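Tail fiber protein (Pseudomonas aeruginosa, PDB 6CL6) forms the trimeric receptor-binding fiber of an R-type pyocin, a contractile injection system, and probably recognises the surface of target bacteria. Local coordinates at residues A[339-344]-A[357-362]. Residues are numbered along the deposited sequence; the frame is centred on the assembly and turned at random.
Sequences TDASTG and NGYFAQ. With CA (calcium ion), chain I.
The methyl CG2 of T339 sits over the centre of the F360 ring, 3.6 Å from the ring centroid, in a CH-pi contact. The same methyl meets the edge of the Y359 ring; T339 CG2 is 3.6 Å from Y359 CE1. With chi1 at -169° the T339 hydroxyl points to a water, while CG2, set between the backbone N and the carbonyl carbon, is placed over the F360 ring. The same water donates to D340 O and binds calcium. D340 O lies in the plane of the Y359 ring at its edge and takes a CA-H...O contact from Y359. Deeper in, A341 CB packs against Y359 CD1 at 4.0 Å.

One backbone hydrogen bond joins 339-344 to 357-362: G358 N to S342 O, 2.9 Å. Beyond it T343 and N357 form an antiparallel non-hydrogen-bonded pair. G358 O binds calcium directly at 2.4 Å, with four waters, D309, and P337 O of a second subunit. D340 stands in the second shell, through its O.

Two Asx turns shape the backbone. S342 N-H meets D340 OD2 from above the carboxylate plane, 55° out of it, and N357 OD1 accepts from Y359 N at 3.0 Å. N357 OD1 also bonds Q331, and Y359 OH bonds H336 N. D340 OD1 accepts a hydrogen bond from A341 N of the second subunit.

The arrangement is an intersubunit calcium site built on loops at the end of an antiparallel sheet, in the gp53-like C-terminal domain of the trimeric fiber.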
ATOM      1  N   THR A 339     -56.720 103.816 -20.497  1.00 15.92           N
ATOM      2  CA  THR A 339     -57.821 102.943 -20.841  1.00 17.27           C
ATOM      3  C   THR A 339     -57.580 101.553 -20.258  1.00 14.85           C
ATOM      4  O   THR A 339     -56.526 101.275 -19.714  1.00 19.88           O
ATOM      5  CB  THR A 339     -58.006 102.896 -22.375  1.00 18.75           C
ATOM      6  OG1 THR A 339     -59.236 102.248 -22.685  1.00 16.97           O
ATOM      7  CG2 THR A 339     -56.874 102.137 -23.031  1.00 14.20           C
ATOM      8  N   ASP A 340     -58.588 100.679 -20.383  1.00 14.98           N
ATOM      9  CA  ASP A 340     -58.440  99.309 -19.927  1.00 12.41           C
ATOM     10  C   ASP A 340     -57.496  98.522 -20.852  1.00 19.36           C
ATOM     11  O   ASP A 340     -57.472  98.710 -22.080  1.00 13.43           O
ATOM     12  CB  ASP A 340     -59.779  98.590 -19.848  1.00 27.15           C
ATOM     13  CG  ASP A 340     -59.626  97.081 -19.534  1.00 46.63           C
ATOM     14  OD1 ASP A 340     -59.436  96.731 -18.340  1.00 21.98           O
ATOM     15  OD2 ASP A 340     -59.684  96.232 -20.476  1.00 22.63           O
ATOM     16  N   ALA A 341     -56.714  97.639 -20.259  1.00 13.16           N
ATOM     17  CA  ALA A 341     -55.851  96.723 -21.024  1.00 14.01           C
ATOM     18  C   ALA A 341     -55.937  95.335 -20.401  1.00 17.19           C
ATOM     19  O   ALA A 341     -54.943  94.650 -20.197  1.00 13.92           O
ATOM     20  CB  ALA A 341     -54.421  97.233 -21.101  1.00 16.47           C
ATOM     21  N   SER A 342     -57.152  94.898 -20.141  1.00 13.16           N
ATOM     22  CA  SER A 342     -57.405  93.607 -19.525  1.00 13.44           C
ATOM     23  C   SER A 342     -57.090  92.476 -20.492  1.00 17.08           C
ATOM     24  O   SER A 342     -56.948  92.670 -21.687  1.00 16.13           O
ATOM     25  CB  SER A 342     -58.870  93.515 -19.073  1.00 18.99           C
ATOM     26  OG  SER A 342     -59.090  94.339 -17.959  1.00 22.73           O
ATOM     27  N   THR A 343     -57.024  91.267 -19.927  1.00 19.48           N
ATOM     28  CA  THR A 343     -56.745  90.059 -20.672  1.00 14.57           C
ATOM     29  C   THR A 343     -57.692  88.960 -20.236  1.00 17.08           C
ATOM     30  O   THR A 343     -58.311  89.018 -19.167  1.00 19.96           O
ATOM     31  CB  THR A 343     -55.291  89.598 -20.438  1.00 24.31           C
ATOM     32  OG1 THR A 343     -55.118  89.302 -19.052  1.00 15.30           O
ATOM     33  CG2 THR A 343     -54.320  90.665 -20.843  1.00 14.41           C
ATOM     34  N   GLY A 344     -57.769  87.919 -21.056  1.00 17.59           N
ATOM     35  CA  GLY A 344     -58.530  86.746 -20.690  1.00 20.13           C
ATOM     36  C   GLY A 344     -57.965  85.505 -21.350  1.00 21.57           C
ATOM     37  O   GLY A 344     -57.454  85.549 -22.483  1.00 18.00           O
ATOM     38  N   ASN A 357     -58.446  90.269 -25.657  1.00 15.81           N
ATOM     39  CA  ASN A 357     -57.689  91.509 -25.510  1.00 15.98           C
ATOM     40  C   ASN A 357     -58.637  92.660 -25.226  1.00 15.81           C
ATOM     41  O   ASN A 357     -59.377  93.101 -26.114  1.00 19.94           O
ATOM     42  CB  ASN A 357     -56.872  91.783 -26.760  1.00 16.13           C
ATOM     43  CG  ASN A 357     -56.223  93.133 -26.741  1.00 14.90           C
ATOM     44  OD1 ASN A 357     -55.809  93.623 -25.699  1.00 14.77           O
ATOM     45  ND2 ASN A 357     -56.155  93.765 -27.911  1.00 15.66           N
ATOM     46  N   GLY A 358     -58.616  93.147 -23.990  1.00 16.60           N
ATOM     47  CA  GLY A 358     -59.418  94.303 -23.625  1.00 14.16           C
ATOM     48  C   GLY A 358     -58.853  95.642 -24.028  1.00 13.98           C
ATOM     49  O   GLY A 358     -59.551  96.633 -23.897  1.00 13.82           O
ATOM     50  N   TYR A 359     -57.615  95.692 -24.529  1.00 16.31           N
ATOM     51  CA  TYR A 359     -57.012  96.964 -24.930  1.00 13.85           C
ATOM     52  C   TYR A 359     -57.576  97.398 -26.280  1.00 16.65           C
ATOM     53  O   TYR A 359     -57.812  96.552 -27.155  1.00 14.48           O
ATOM     54  CB  TYR A 359     -55.506  96.824 -25.040  1.00 17.58           C
ATOM     55  CG  TYR A 359     -54.778  98.122 -25.350  1.00 13.90           C
ATOM     56  CD1 TYR A 359     -54.959  99.234 -24.572  1.00 15.26           C
ATOM     57  CD2 TYR A 359     -53.855  98.197 -26.391  1.00 13.81           C
ATOM     58  CE1 TYR A 359     -54.292 100.428 -24.856  1.00 15.72           C
ATOM     59  CE2 TYR A 359     -53.183  99.334 -26.671  1.00 13.66           C
ATOM     60  CZ  TYR A 359     -53.406 100.470 -25.900  1.00 16.52           C
ATOM     61  OH  TYR A 359     -52.732 101.619 -26.174  1.00 20.48           O
ATOM     62  N   PHE A 360     -57.746  98.714 -26.469  1.00 15.55           N
ATOM     63  CA  PHE A 360     -58.458  99.250 -27.630  1.00 17.52           C
ATOM     64  C   PHE A 360     -57.574  99.418 -28.853  1.00 17.77           C
ATOM     65  O   PHE A 360     -57.718 100.390 -29.613  1.00 16.98           O
ATOM     66  CB  PHE A 360     -59.167 100.555 -27.256  1.00 20.76           C
ATOM     67  CG  PHE A 360     -58.280 101.723 -26.868  1.00 14.19           C
ATOM     68  CD1 PHE A 360     -56.909 101.687 -26.942  1.00 16.46           C
ATOM     69  CD2 PHE A 360     -58.890 102.906 -26.429  1.00 13.36           C
ATOM     70  CE1 PHE A 360     -56.133 102.797 -26.608  1.00 19.38           C
ATOM     71  CE2 PHE A 360     -58.123 104.033 -26.092  1.00 18.01           C
ATOM     72  CZ  PHE A 360     -56.751 103.989 -26.185  1.00 13.96           C
ATOM     73  N   ALA A 361     -56.629  98.494 -29.058  1.00 16.80           N
ATOM     74  CA  ALA A 361     -55.796  98.482 -30.248  1.00 17.66           C
ATOM     75  C   ALA A 361     -55.268  97.074 -30.449  1.00 19.21           C
ATOM     76  O   ALA A 361     -55.143  96.310 -29.496  1.00 20.68           O
ATOM     77  CB  ALA A 361     -54.625  99.460 -30.166  1.00 15.67           C
ATOM     78  N   GLN A 362     -54.967  96.736 -31.701  1.00 22.02           N
ATOM     79  CA  GLN A 362     -54.265  95.489 -31.984  1.00 18.98           C
ATOM     80  C   GLN A 362     -53.030  95.388 -31.094  1.00 21.08           C
ATOM     81  O   GLN A 362     -52.265  96.352 -30.962  1.00 19.48           O
ATOM     82  CB  GLN A 362     -53.860  95.437 -33.457  1.00 15.97           C
ATOM     83  CG  GLN A 362     -53.188  94.137 -33.878  1.00 19.05           C
ATOM     84  CD  GLN A 362     -52.982  94.004 -35.380  1.00 24.31           C
ATOM     85  OE1 GLN A 362     -53.852  93.498 -36.094  1.00 41.25           O
ATOM     86  NE2 GLN A 362     -51.840  94.479 -35.867  1.00 37.41           N
TER
HETATM   87 CA    CA I 703     -61.309  98.216 -24.087  1.00 20.02          CA
HETATM   88  O   HOH W   1     -59.381  99.657 -23.894  1.00 13.34           O
HETATM   89  O   HOH W   2     -61.471  96.874 -21.993  1.00 33.64           O
HETATM   90  O   HOH W   3     -62.392  99.827 -22.698  1.00 18.05           O
HETATM   91  O   HOH W   4     -62.043  99.945 -25.713  1.00 15.40           O